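Local coordinates for protein CrataBL (Crataeva tapia, PDB 4IHZ) that inhibits trypsin and, probably more strongly, factor Xa as a Kunitz-type beta-trefoil protein, and probably binds glucose and N-acetylglucosamine, at residues Leu11-Arg16 / Gly118-Leu123; Trp86-Ser91 / Arg95-Thr100; Gly137-Gly142 / Arg146-Pro151. All coordinates share one frame; numbering follows the deposited sequence. Where two conformers were deposited one is given.

Overall arrangement
All three contacts lie in one beta-trefoil domain. Interaction 1 joins residues far apart in the chain, 11-16 and 118-123, at the surface. Interactions 2 and 3 are beta hairpins. Interaction 2 falls between the two segments of interaction 1, and interaction 3 comes after both. Interactions 1 and 3 share a four-stranded antiparallel sheet, in which strands 120-125 and 134-139 are neighbours; the centres of the two interactions are about 16 Å apart. Interactions 2 and 3 have centres about 10 Å apart and touch by packing and a probable hydrogen bond from Val99 N to Leu149 O. The centres of interactions 1 and 2 are about 21 Å apart. The two hairpins thus pack together.

Interaction 1 (Leu11-Arg16 / Gly118-Leu123); sequences LPSTSR and GDSYKL
Ser13, in the turn that follows strand 8-12 of the beta-trefoil, meets Ser120 at the start of strand 120-125. The contact is small and lies at the surface. It buries 67 Å² in all, and the CA atoms of Ser13 and Ser120 are 6.7 Å apart. Both side chains point toward the opposite segment, and the approach is made by Ser13 OG against CB and OG of Ser120. Both serines were modelled in two conformers, so the close distances are doubtful. In the conformers described, Ser13 OG is 3.2 Å from Ser120 OG and 3.1 Å from Ser120 CB. Ser13 OG sits beside its own backbone N (chi1 -78°), which directs it at Ser120. Ser120 OG lies between its backbone N and carbonyl carbon (chi1 60°). In this conformer it hydrogen-bonds to the carbonyl O of His117.

In the trefoil the contact joins the end of one strand to the start of another. Residues 11-16 leave strand 8-12 through a type I turn from Pro12 to Ser15. The turn is closed by a weak bond from Ser15 N to Pro12 O, 3.4 Å long. Residues 118-123 belong to the tight hairpin between strands 112-117 and 120-125. Gly118 and Asp119 form its tip, with backbone angles close to those of a type II' turn. The bond from Ser120 OG to His117 O therefore spans that tip.

The chain leading into strand 158-162 ties the two sides together. Ser13 and Ser120 both pack on Ala157, and Ser13 and Tyr121 form backbone hydrogen bonds with Ala157 and Val158 respectively. Arg159 reaches back to the turn, with NE bonded to Pro12 O and NH2 to Ser15 O.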
ATOM      1  N   LEU A  11      -3.234  17.809  14.014  1.00 16.68           N
ATOM      2  CA  LEU A  11      -3.460  17.898  15.452  1.00 17.98           C
ATOM      3  C   LEU A  11      -4.778  18.598  15.705  1.00 18.30           C
ATOM      4  O   LEU A  11      -5.131  19.505  14.951  1.00 17.95           O
ATOM      5  CB  LEU A  11      -2.325  18.695  16.105  1.00 18.98           C
ATOM      6  CG  LEU A  11      -0.997  17.918  16.070  1.00 19.51           C
ATOM      7  CD1 LEU A  11       0.132  18.886  16.199  1.00 24.16           C
ATOM      8  CD2 LEU A  11      -0.977  16.900  17.243  1.00 20.78           C
ATOM      9  N   PRO A  12      -5.516  18.197  16.758  1.00 17.46           N
ATOM     10  CA  PRO A  12      -6.666  19.021  17.148  1.00 18.89           C
ATOM     11  C   PRO A  12      -6.220  20.456  17.416  1.00 20.08           C
ATOM     12  O   PRO A  12      -5.108  20.711  17.881  1.00 20.83           O
ATOM     13  CB  PRO A  12      -7.130  18.366  18.450  1.00 20.02           C
ATOM     14  CG  PRO A  12      -6.514  16.942  18.410  1.00 18.68           C
ATOM     15  CD  PRO A  12      -5.201  17.188  17.783  1.00 18.00           C
ATOM     16  N   SER A  13      -7.110  21.396  17.099  1.00 21.24           N
ATOM     17  CA  SER A  13      -6.777  22.800  17.243  1.00 23.22           C
ATOM     18  C   SER A  13      -6.399  23.178  18.657  1.00 24.87           C
ATOM     19  O   SER A  13      -5.601  24.097  18.830  1.00 26.22           O
ATOM     20  CB  SER A  13      -7.933  23.643  16.727  1.00 23.87           C
ATOM     21  OG  SER A  13      -7.841  23.615  15.317  0.52 24.67           O
ATOM     22  N   THR A  14      -6.979  22.498  19.653  1.00 25.13           N
ATOM     23  CA  THR A  14      -6.683  22.827  21.046  1.00 27.74           C
ATOM     24  C   THR A  14      -6.105  21.697  21.907  1.00 28.24           C
ATOM     25  O   THR A  14      -6.299  21.692  23.143  1.00 29.65           O
ATOM     26  CB  THR A  14      -7.899  23.414  21.764  1.00 29.16           C
ATOM     27  OG1 THR A  14      -8.918  22.413  21.865  1.00 30.12           O
ATOM     28  CG2 THR A  14      -8.436  24.644  21.014  1.00 30.29           C
ATOM     29  N   SER A  15      -5.380  20.771  21.272  1.00 27.32           N
ATOM     30  CA  SER A  15      -4.869  19.576  21.967  1.00 27.27           C
ATOM     31  C   SER A  15      -3.539  19.178  21.337  1.00 25.74           C
ATOM     32  O   SER A  15      -3.287  19.515  20.179  1.00 25.39           O
ATOM     33  CB  SER A  15      -5.872  18.433  21.760  1.00 28.42           C
ATOM     34  OG  SER A  15      -5.322  17.182  22.029  1.00 30.74           O
ATOM     35  N   ARG A  16      -2.714  18.440  22.087  1.00 24.08           N
ATOM     36  CA  ARG A  16      -1.471  17.900  21.557  1.00 23.23           C
ATOM     37  C   ARG A  16      -1.630  16.433  21.170  1.00 21.20           C
ATOM     38  O   ARG A  16      -0.658  15.813  20.776  1.00 22.48           O
ATOM     39  CB  ARG A  16      -0.327  17.953  22.591  1.00 24.99           C
ATOM     40  CG  ARG A  16       0.032  19.339  23.070  1.00 30.55           C
ATOM     41  CD  ARG A  16       1.346  19.296  23.862  1.00 39.08           C
ATOM     42  NE  ARG A  16       1.250  18.642  25.176  1.00 45.05           N
ATOM     43  CZ  ARG A  16       1.559  17.363  25.444  1.00 47.37           C
ATOM     44  NH1 ARG A  16       1.963  16.520  24.476  1.00 47.12           N
ATOM     45  NH2 ARG A  16       1.445  16.910  26.696  1.00 47.48           N
ATOM     46  N   GLY A 118     -13.690  28.036  11.176  1.00 23.71           N
ATOM     47  CA  GLY A 118     -13.302  29.030  12.167  1.00 25.55           C
ATOM     48  C   GLY A 118     -11.919  29.571  11.831  1.00 24.96           C
ATOM     49  O   GLY A 118     -11.614  29.831  10.672  1.00 26.93           O
ATOM     50  N   ASP A 119     -11.058  29.714  12.835  1.00 25.79           N
ATOM     51  CA  ASP A 119      -9.702  30.197  12.551  1.00 26.99           C
ATOM     52  C   ASP A 119      -8.766  29.043  12.338  1.00 25.85           C
ATOM     53  O   ASP A 119      -7.547  29.235  12.219  1.00 27.04           O
ATOM     54  CB  ASP A 119      -9.159  31.067  13.671  1.00 29.05           C
ATOM     55  CG  ASP A 119      -9.594  32.508  13.538  1.00 34.17           C
ATOM     56  OD1 ASP A 119      -9.817  32.970  12.390  1.00 39.15           O
ATOM     57  OD2 ASP A 119      -9.692  33.181  14.573  1.00 38.76           O
ATOM     58  N   SER A 120      -9.337  27.848  12.258  1.00 23.17           N
ATOM     59  CA  SER A 120      -8.513  26.658  11.990  1.00 22.39           C
ATOM     60  C   SER A 120      -9.000  25.958  10.729  1.00 22.08           C
ATOM     61  O   SER A 120      -9.507  26.602   9.799  1.00 20.99           O
ATOM     62  CB  SER A 120      -8.525  25.691  13.171  1.00 23.00           C
ATOM     63  OG  SER A 120      -9.818  25.256  13.440  0.50 25.84           O
ATOM     64  N   TYR A 121      -8.815  24.638  10.675  1.00 20.31           N
ATOM     65  CA  TYR A 121      -9.158  23.873   9.494  1.00 21.30           C
ATOM     66  C   TYR A 121     -10.018  22.702   9.887  1.00 20.43           C
ATOM     67  O   TYR A 121     -10.160  22.382  11.071  1.00 19.42           O
ATOM     68  CB  TYR A 121      -7.886  23.396   8.774  1.00 20.28           C
ATOM     69  CG  TYR A 121      -7.016  24.512   8.248  1.00 21.03           C
ATOM     70  CD1 TYR A 121      -7.312  25.124   7.006  1.00 24.11           C
ATOM     71  CD2 TYR A 121      -5.926  24.970   8.967  1.00 25.64           C
ATOM     72  CE1 TYR A 121      -6.514  26.153   6.516  1.00 27.60           C
ATOM     73  CE2 TYR A 121      -5.131  26.017   8.474  1.00 31.11           C
ATOM     74  CZ  TYR A 121      -5.438  26.587   7.241  1.00 31.34           C
ATOM     75  OH  TYR A 121      -4.663  27.612   6.731  1.00 36.28           O
ATOM     76  N   LYS A 122     -10.584  22.046   8.892  1.00 20.36           N
ATOM     77  CA  LYS A 122     -11.159  20.739   9.078  1.00 20.05           C
ATOM     78  C   LYS A 122     -10.821  19.888   7.863  1.00 20.21           C
ATOM     79  O   LYS A 122     -10.547  20.400   6.768  1.00 20.42           O
ATOM     80  CB  LYS A 122     -12.671  20.818   9.238  1.00 20.55           C
ATOM     81  CG  LYS A 122     -13.419  21.312   8.012  1.00 21.07           C
ATOM     82  CD  LYS A 122     -14.906  21.386   8.280  1.00 24.79           C
ATOM     83  CE  LYS A 122     -15.605  21.996   7.065  1.00 25.60           C
ATOM     84  NZ  LYS A 122     -17.090  22.064   7.255  1.00 27.96           N
ATOM     85  N   LEU A 123     -10.796  18.581   8.078  1.00 20.36           N
ATOM     86  CA  LEU A 123     -10.728  17.628   6.969  1.00 19.14           C
ATOM     87  C   LEU A 123     -12.131  17.203   6.595  1.00 18.92           C
ATOM     88  O   LEU A 123     -13.019  17.043   7.463  1.00 19.93           O
ATOM     89  CB  LEU A 123      -9.924  16.379   7.381  1.00 19.48           C
ATOM     90  CG  LEU A 123      -8.463  16.599   7.722  1.00 21.24           C
ATOM     91  CD1 LEU A 123      -7.884  15.190   8.062  1.00 25.53           C
ATOM     92  CD2 LEU A 123      -7.733  17.210   6.564  1.00 26.67           C
TER

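Interaction 2 (Trp86-Ser91 / Arg95-Thr100); sequences WTVKSS and RGLVVT
Thr87, Lys89 and Ser91 pair with Thr100, Val98 and Gly96 as the antiparallel hydrogen-bonded pairs of a beta hairpin. Each pair makes two backbone bonds, six in all. Thr87 N to Thr100 O is 2.8 Å, and Lys89 N to Val98 O is 2.9 Å. At the turn end, Arg95 and Gly96 both face Ser91, a G1 beta bulge. Gly96 keeps the bond to Ser91 O, 3.0 Å from its N.

On one face the side chains of Val88 and Leu97 cross obliquely, with Val88 CG1 3.7 Å from Leu97 CB. On the same face Val99 CG1, anti to its own backbone N (chi1 179°), lies 3.7 Å from Trp86 CE3, obliquely to the indole. On the other face the extended chain of Lys89 crosses Thr100 at about a right angle, with CE 3.4 Å from Thr100 OG1. Thr87 and Thr100 lie side by side there, with CG2 of Thr87 3.4 Å from OG1 of Thr100.

Further out, polar ends find other partners. Lys89 NZ bonds to Pro34 O, Trp86 NE1 to Thr73 OG1, and Thr87 OG1 to Gly109 O. Ser91 OG bonds to His94 ND1, within the hairpin's own turn.

The backbone bonds thus set the pairing of this trefoil hairpin. Its side chains meet across the pair mainly by van der Waals contact, while Trp86, Thr87 and Lys89 tie it to the surrounding chain.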
ATOM      1  N   TRP A  86      -4.894   7.205   2.620  1.00 13.87           N
ATOM      2  CA  TRP A  86      -6.168   7.267   3.329  1.00 14.60           C
ATOM      3  C   TRP A  86      -7.385   7.110   2.425  1.00 14.76           C
ATOM      4  O   TRP A  86      -7.385   7.521   1.263  1.00 16.89           O
ATOM      5  CB  TRP A  86      -6.250   8.593   4.054  1.00 14.60           C
ATOM      6  CG  TRP A  86      -5.248   8.726   5.185  1.00 14.61           C
ATOM      7  CD1 TRP A  86      -4.026   8.053   5.362  1.00 15.01           C
ATOM      8  CD2 TRP A  86      -5.400   9.571   6.331  1.00 15.18           C
ATOM      9  NE1 TRP A  86      -3.450   8.446   6.576  1.00 15.26           N
ATOM     10  CE2 TRP A  86      -4.264   9.392   7.149  1.00 14.11           C
ATOM     11  CE3 TRP A  86      -6.402  10.491   6.734  1.00 15.39           C
ATOM     12  CZ2 TRP A  86      -4.102  10.065   8.385  1.00 16.83           C
ATOM     13  CZ3 TRP A  86      -6.222  11.176   7.935  1.00 17.09           C
ATOM     14  CH2 TRP A  86      -5.082  10.964   8.741  1.00 16.22           C
ATOM     15  N   THR A  87      -8.434   6.525   2.977  1.00 14.62           N
ATOM     16  CA  THR A  87      -9.676   6.345   2.245  1.00 16.14           C
ATOM     17  C   THR A  87     -10.766   6.253   3.316  1.00 16.72           C
ATOM     18  O   THR A  87     -10.522   6.536   4.509  1.00 16.77           O
ATOM     19  CB  THR A  87      -9.626   5.069   1.371  1.00 17.67           C
ATOM     20  OG1 THR A  87     -10.817   4.952   0.601  1.00 20.24           O
ATOM     21  CG2 THR A  87      -9.407   3.791   2.192  1.00 18.41           C
ATOM     22  N   VAL A  88     -11.973   5.892   2.901  1.00 17.60           N
ATOM     23  CA  VAL A  88     -13.048   5.671   3.854  1.00 18.36           C
ATOM     24  C   VAL A  88     -13.667   4.321   3.602  1.00 19.15           C
ATOM     25  O   VAL A  88     -13.804   3.920   2.465  1.00 20.63           O
ATOM     26  CB  VAL A  88     -14.124   6.805   3.736  1.00 18.62           C
ATOM     27  CG1 VAL A  88     -15.489   6.413   4.396  1.00 20.63           C
ATOM     28  CG2 VAL A  88     -13.556   8.086   4.304  1.00 19.33           C
ATOM     29  N   LYS A  89     -14.009   3.607   4.672  1.00 18.73           N
ATOM     30  CA  LYS A  89     -14.641   2.297   4.560  1.00 20.36           C
ATOM     31  C   LYS A  89     -15.834   2.242   5.480  1.00 21.98           C
ATOM     32  O   LYS A  89     -15.898   2.988   6.455  1.00 20.89           O
ATOM     33  CB  LYS A  89     -13.674   1.162   4.913  1.00 20.56           C
ATOM     34  CG  LYS A  89     -12.440   1.093   3.974  1.00 20.82           C
ATOM     35  CD  LYS A  89     -11.559  -0.092   4.314  1.00 20.85           C
ATOM     36  CE  LYS A  89     -10.322  -0.158   3.439  1.00 23.61           C
ATOM     37  NZ  LYS A  89      -9.602  -1.460   3.658  1.00 25.42           N
ATOM     38  N   SER A  90     -16.781   1.375   5.146  1.00 23.65           N
ATOM     39  CA  SER A  90     -17.930   1.153   6.021  1.00 25.71           C
ATOM     40  C   SER A  90     -17.562   0.097   7.053  1.00 25.41           C
ATOM     41  O   SER A  90     -16.856  -0.872   6.722  1.00 28.53           O
ATOM     42  CB  SER A  90     -19.137   0.699   5.201  1.00 26.09           C
ATOM     43  OG  SER A  90     -18.827  -0.508   4.531  0.50 28.40           O
ATOM     44  N   SER A  91     -18.007   0.273   8.304  1.00 25.46           N
ATOM     45  CA  SER A  91     -17.734  -0.687   9.377  1.00 25.83           C
ATOM     46  C   SER A  91     -18.938  -0.841  10.303  1.00 28.24           C
ATOM     47  O   SER A  91     -19.274   0.096  11.024  1.00 27.86           O
ATOM     48  CB  SER A  91     -16.520  -0.266  10.240  1.00 25.33           C
ATOM     49  OG  SER A  91     -16.386  -1.196  11.303  1.00 25.70           O
ATOM     50  N   ARG A  95     -20.329   1.316  13.646  1.00 27.32           N
ATOM     51  CA  ARG A  95     -21.596   1.988  13.308  1.00 29.69           C
ATOM     52  C   ARG A  95     -21.501   3.047  12.217  1.00 29.44           C
ATOM     53  O   ARG A  95     -22.134   4.100  12.309  1.00 30.62           O
ATOM     54  CB  ARG A  95     -22.217   2.615  14.542  1.00 30.79           C
ATOM     55  CG  ARG A  95     -22.676   1.638  15.585  1.00 37.12           C
ATOM     56  CD  ARG A  95     -23.357   2.409  16.683  1.00 47.07           C
ATOM     57  NE  ARG A  95     -24.751   2.780  16.372  1.00 54.14           N
ATOM     58  CZ  ARG A  95     -25.323   3.932  16.739  1.00 57.01           C
ATOM     59  NH1 ARG A  95     -24.624   4.849  17.414  1.00 56.92           N
ATOM     60  NH2 ARG A  95     -26.595   4.169  16.430  1.00 58.36           N
ATOM     61  N   GLY A  96     -20.688   2.792  11.196  1.00 27.66           N
ATOM     62  CA  GLY A  96     -20.767   3.604   9.992  1.00 26.78           C
ATOM     63  C   GLY A  96     -19.434   3.741   9.304  1.00 24.02           C
ATOM     64  O   GLY A  96     -18.560   2.864   9.425  1.00 24.71           O
ATOM     65  N   LEU A  97     -19.297   4.843   8.583  1.00 23.00           N
ATOM     66  CA  LEU A  97     -18.079   5.089   7.812  1.00 20.61           C
ATOM     67  C   LEU A  97     -16.972   5.454   8.762  1.00 20.04           C
ATOM     68  O   LEU A  97     -17.184   6.116   9.771  1.00 19.08           O
ATOM     69  CB  LEU A  97     -18.269   6.247   6.820  1.00 21.31           C
ATOM     70  CG  LEU A  97     -19.421   6.137   5.799  1.00 23.81           C
ATOM     71  CD1 LEU A  97     -19.663   7.442   5.007  1.00 25.74           C
ATOM     72  CD2 LEU A  97     -19.235   4.958   4.869  1.00 26.48           C
ATOM     73  N   VAL A  98     -15.773   5.040   8.382  1.00 18.47           N
ATOM     74  CA  VAL A  98     -14.534   5.328   9.132  1.00 17.03           C
ATOM     75  C   VAL A  98     -13.425   5.677   8.163  1.00 17.52           C
ATOM     76  O   VAL A  98     -13.414   5.208   7.020  1.00 17.63           O
ATOM     77  CB  VAL A  98     -14.093   4.131  10.040  1.00 16.63           C
ATOM     78  CG1 VAL A  98     -15.157   3.834  11.074  1.00 19.36           C
ATOM     79  CG2 VAL A  98     -13.850   2.843   9.232  1.00 17.78           C
ATOM     80  N   VAL A  99     -12.529   6.533   8.619  1.00 14.73           N
ATOM     81  CA  VAL A  99     -11.261   6.767   7.852  1.00 15.79           C
ATOM     82  C   VAL A  99     -10.379   5.563   8.050  1.00 15.59           C
ATOM     83  O   VAL A  99     -10.225   5.086   9.167  1.00 17.48           O
ATOM     84  CB  VAL A  99     -10.572   8.046   8.323  1.00 15.72           C
ATOM     85  CG1 VAL A  99      -9.259   8.260   7.534  1.00 16.53           C
ATOM     86  CG2 VAL A  99     -11.453   9.279   8.089  1.00 17.10           C
ATOM     87  N   THR A 100      -9.738   5.094   6.973  1.00 15.49           N
ATOM     88  CA  THR A 100      -8.721   4.019   7.120  1.00 15.03           C
ATOM     89  C   THR A 100      -7.567   4.296   6.207  1.00 14.97           C
ATOM     90  O   THR A 100      -7.652   5.155   5.329  1.00 16.37           O
ATOM     91  CB  THR A 100      -9.241   2.629   6.766  1.00 15.67           C
ATOM     92  OG1 THR A 100      -9.449   2.565   5.340  1.00 17.73           O
ATOM     93  CG2 THR A 100     -10.579   2.334   7.488  1.00 17.47           C
TER

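Interaction 3 (Gly137-Gly142 / Arg146-Pro151); sequences GIETVG and RRYLAP
Gly137 and Glu139 pair with Ala150 and Tyr148 as antiparallel hydrogen-bonded pairs. Ile138 and Leu149 form the non-hydrogen-bonded pair between them. The short strand axes approach to 4.6 Å and are strongly twisted, with 121° between their directions. Gly137 N to Ala150 O is 2.8 Å and almost straight, at 173°. Beyond the strands, a water donates to both Thr140 O and Arg146 O and so continues the link where the chains part.

Tyr148 carries much of the side-chain contact. Its CG lies between the backbone N and the carbonyl carbon (chi1 57°), which turns the ring toward the loop after strand 134-139. Its OH donates to Val141 O at 2.6 Å, in the carbonyl plane and on a lone pair. Glu139 O lies over one ring face, toward the rim. Glu139 CB makes a CH-pi contact, 4.0 Å from the ring centroid of Tyr148. The ring is therefore held by its hydroxyl and by its packing against Glu139. The carboxylate of Glu139 turns away to a salt bridge with Arg154.

On the sheet face of Ile138 and Leu149, CG1 of Ile138 is 3.9 Å from CD2 of Leu149. Ile138 has a second conformer; in the one described, its CG2 lies over the Arg147 guanidinium, 3.5 Å from NE of Arg147. Thr140 runs alongside Arg147, with CG2 of Thr140 3.6 Å from CD of Arg147. The guanidinium is also fixed by a bond from NH2 to Gln40 OE1.

The hairpin forms one side of the four-stranded sheet of the trefoil. Strand 148-151 is the last strand of that sheet, and its Leu149 bonds onward by its backbone to Ile38 of strand 38-40 and Val99 of strand 96-100. Tyr148 packs on Val98 and meets His94 edge-to-face.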
ATOM      1  N   GLY A 137     -14.564  13.855  11.757  1.00 19.39           N
ATOM      2  CA  GLY A 137     -14.523  14.129  13.180  1.00 20.33           C
ATOM      3  C   GLY A 137     -14.014  12.937  13.940  1.00 20.18           C
ATOM      4  O   GLY A 137     -13.532  11.959  13.356  1.00 19.41           O
ATOM      5  N   ILE A 138     -14.090  13.028  15.264  1.00 20.70           N
ATOM      6  CA  ILE A 138     -13.596  11.973  16.135  1.00 20.91           C
ATOM      7  C   ILE A 138     -14.801  11.162  16.681  1.00 21.03           C
ATOM      8  O   ILE A 138     -15.828  11.728  17.111  1.00 23.99           O
ATOM      9  CB  ILE A 138     -12.752  12.582  17.308  1.00 22.10           C
ATOM     10  CG1 ILE A 138     -11.336  12.930  16.862  0.50 21.41           C
ATOM     11  CG2 ILE A 138     -12.719  11.619  18.504  0.50 22.91           C
ATOM     12  CD1 ILE A 138     -10.507  13.635  17.970  0.50 22.46           C
ATOM     13  N   GLU A 139     -14.645   9.840  16.702  1.00 20.41           N
ATOM     14  CA  GLU A 139     -15.683   8.952  17.260  1.00 21.33           C
ATOM     15  C   GLU A 139     -15.079   7.933  18.185  1.00 21.17           C
ATOM     16  O   GLU A 139     -13.889   7.717  18.164  1.00 19.93           O
ATOM     17  CB  GLU A 139     -16.426   8.211  16.147  1.00 22.57           C
ATOM     18  CG  GLU A 139     -17.112   9.122  15.143  1.00 23.86           C
ATOM     19  CD  GLU A 139     -18.428   9.715  15.645  1.00 29.10           C
ATOM     20  OE1 GLU A 139     -19.060   9.147  16.576  1.00 30.91           O
ATOM     21  OE2 GLU A 139     -18.847  10.760  15.094  1.00 31.84           O
ATOM     22  N   THR A 140     -15.917   7.309  19.006  1.00 22.14           N
ATOM     23  CA  THR A 140     -15.452   6.270  19.913  1.00 22.99           C
ATOM     24  C   THR A 140     -16.267   4.999  19.775  1.00 23.14           C
ATOM     25  O   THR A 140     -15.820   3.953  20.229  1.00 22.75           O
ATOM     26  CB  THR A 140     -15.522   6.694  21.388  1.00 23.16           C
ATOM     27  OG1 THR A 140     -16.880   6.969  21.732  1.00 23.15           O
ATOM     28  CG2 THR A 140     -14.671   7.939  21.671  1.00 25.44           C
ATOM     29  N   VAL A 141     -17.454   5.079  19.165  1.00 23.43           N
ATOM     30  CA  VAL A 141     -18.322   3.899  19.151  1.00 25.65           C
ATOM     31  C   VAL A 141     -17.640   2.702  18.468  1.00 25.06           C
ATOM     32  O   VAL A 141     -17.159   2.816  17.335  1.00 24.44           O
ATOM     33  CB  VAL A 141     -19.719   4.166  18.534  1.00 26.22           C
ATOM     34  CG1 VAL A 141     -19.629   4.676  17.110  1.00 28.14           C
ATOM     35  CG2 VAL A 141     -20.580   2.903  18.601  1.00 29.58           C
ATOM     36  N   GLY A 142     -17.557   1.580  19.183  1.00 25.31           N
ATOM     37  CA  GLY A 142     -16.905   0.367  18.699  1.00 25.60           C
ATOM     38  C   GLY A 142     -15.389   0.414  18.720  1.00 25.60           C
ATOM     39  O   GLY A 142     -14.726  -0.507  18.229  1.00 25.47           O
ATOM     40  N   ARG A 146     -10.404   3.444  22.245  1.00 22.69           N
ATOM     41  CA  ARG A 146      -9.669   4.408  21.421  1.00 22.93           C
ATOM     42  C   ARG A 146     -10.621   5.308  20.643  1.00 22.12           C
ATOM     43  O   ARG A 146     -11.790   4.969  20.419  1.00 23.97           O
ATOM     44  CB  ARG A 146      -8.755   3.716  20.419  1.00 24.59           C
ATOM     45  CG  ARG A 146      -7.487   3.335  21.003  1.00 26.55           C
ATOM     46  CD  ARG A 146      -6.613   2.698  19.960  1.00 25.94           C
ATOM     47  NE  ARG A 146      -5.504   2.141  20.673  1.00 24.49           N
ATOM     48  CZ  ARG A 146      -4.586   1.350  20.131  1.00 26.73           C
ATOM     49  NH1 ARG A 146      -4.661   1.043  18.847  1.00 25.23           N
ATOM     50  NH2 ARG A 146      -3.606   0.876  20.890  1.00 29.21           N
ATOM     51  N   ARG A 147     -10.122   6.465  20.260  1.00 19.43           N
ATOM     52  CA  ARG A 147     -10.872   7.379  19.412  1.00 18.71           C
ATOM     53  C   ARG A 147     -10.340   7.343  18.027  1.00 18.43           C
ATOM     54  O   ARG A 147      -9.112   7.287  17.835  1.00 18.84           O
ATOM     55  CB  ARG A 147     -10.796   8.792  19.964  1.00 18.19           C
ATOM     56  CG  ARG A 147     -11.178   8.809  21.449  1.00 22.25           C
ATOM     57  CD  ARG A 147     -11.824  10.085  21.867  1.00 28.12           C
ATOM     58  NE  ARG A 147     -11.020  11.261  21.577  1.00 25.87           N
ATOM     59  CZ  ARG A 147     -11.401  12.491  21.895  1.00 29.33           C
ATOM     60  NH1 ARG A 147     -12.553  12.679  22.548  1.00 32.61           N
ATOM     61  NH2 ARG A 147     -10.638  13.522  21.604  1.00 27.78           N
ATOM     62  N   TYR A 148     -11.223   7.384  17.046  1.00 17.54           N
ATOM     63  CA  TYR A 148     -10.806   7.212  15.642  1.00 16.24           C
ATOM     64  C   TYR A 148     -11.459   8.272  14.789  1.00 17.22           C
ATOM     65  O   TYR A 148     -12.494   8.831  15.148  1.00 18.05           O
ATOM     66  CB  TYR A 148     -11.178   5.805  15.139  1.00 16.16           C
ATOM     67  CG  TYR A 148     -12.643   5.484  15.257  1.00 17.11           C
ATOM     68  CD1 TYR A 148     -13.509   5.792  14.204  1.00 17.60           C
ATOM     69  CD2 TYR A 148     -13.141   4.880  16.394  1.00 17.65           C
ATOM     70  CE1 TYR A 148     -14.879   5.505  14.312  1.00 19.30           C
ATOM     71  CE2 TYR A 148     -14.490   4.604  16.503  1.00 17.27           C
ATOM     72  CZ  TYR A 148     -15.327   4.891  15.441  1.00 19.66           C
ATOM     73  OH  TYR A 148     -16.670   4.623  15.533  1.00 20.57           O
ATOM     74  N   LEU A 149     -10.855   8.556  13.651  1.00 16.59           N
ATOM     75  CA  LEU A 149     -11.393   9.535  12.693  1.00 15.45           C
ATOM     76  C   LEU A 149     -12.474   8.910  11.807  1.00 16.37           C
ATOM     77  O   LEU A 149     -12.357   7.767  11.392  1.00 16.08           O
ATOM     78  CB  LEU A 149     -10.258  10.121  11.843  1.00 15.17           C
ATOM     79  CG  LEU A 149      -9.196  10.925  12.567  1.00 15.82           C
ATOM     80  CD1 LEU A 149      -8.266  11.393  11.465  1.00 18.33           C
ATOM     81  CD2 LEU A 149      -9.814  12.122  13.318  1.00 16.24           C
ATOM     82  N   ALA A 150     -13.553   9.667  11.581  1.00 16.78           N
ATOM     83  CA  ALA A 150     -14.692   9.165  10.793  1.00 17.96           C
ATOM     84  C   ALA A 150     -15.401  10.324  10.117  1.00 18.65           C
ATOM     85  O   ALA A 150     -15.537  11.404  10.688  1.00 18.71           O
ATOM     86  CB  ALA A 150     -15.632   8.440  11.687  1.00 18.18           C
ATOM     87  N   PRO A 151     -15.892  10.097   8.895  1.00 19.59           N
ATOM     88  CA  PRO A 151     -16.564  11.203   8.182  1.00 21.14           C
ATOM     89  C   PRO A 151     -18.053  11.222   8.501  1.00 23.72           C
ATOM     90  O   PRO A 151     -18.877  10.677   7.764  1.00 25.18           O
ATOM     91  CB  PRO A 151     -16.295  10.871   6.708  1.00 20.61           C
ATOM     92  CG  PRO A 151     -16.240   9.363   6.682  1.00 20.84           C
ATOM     93  CD  PRO A 151     -15.663   8.927   8.029  1.00 18.45           C
TER
HETATM   94  O   HOH W   1     -13.571   3.608  21.945  1.00 23.41           O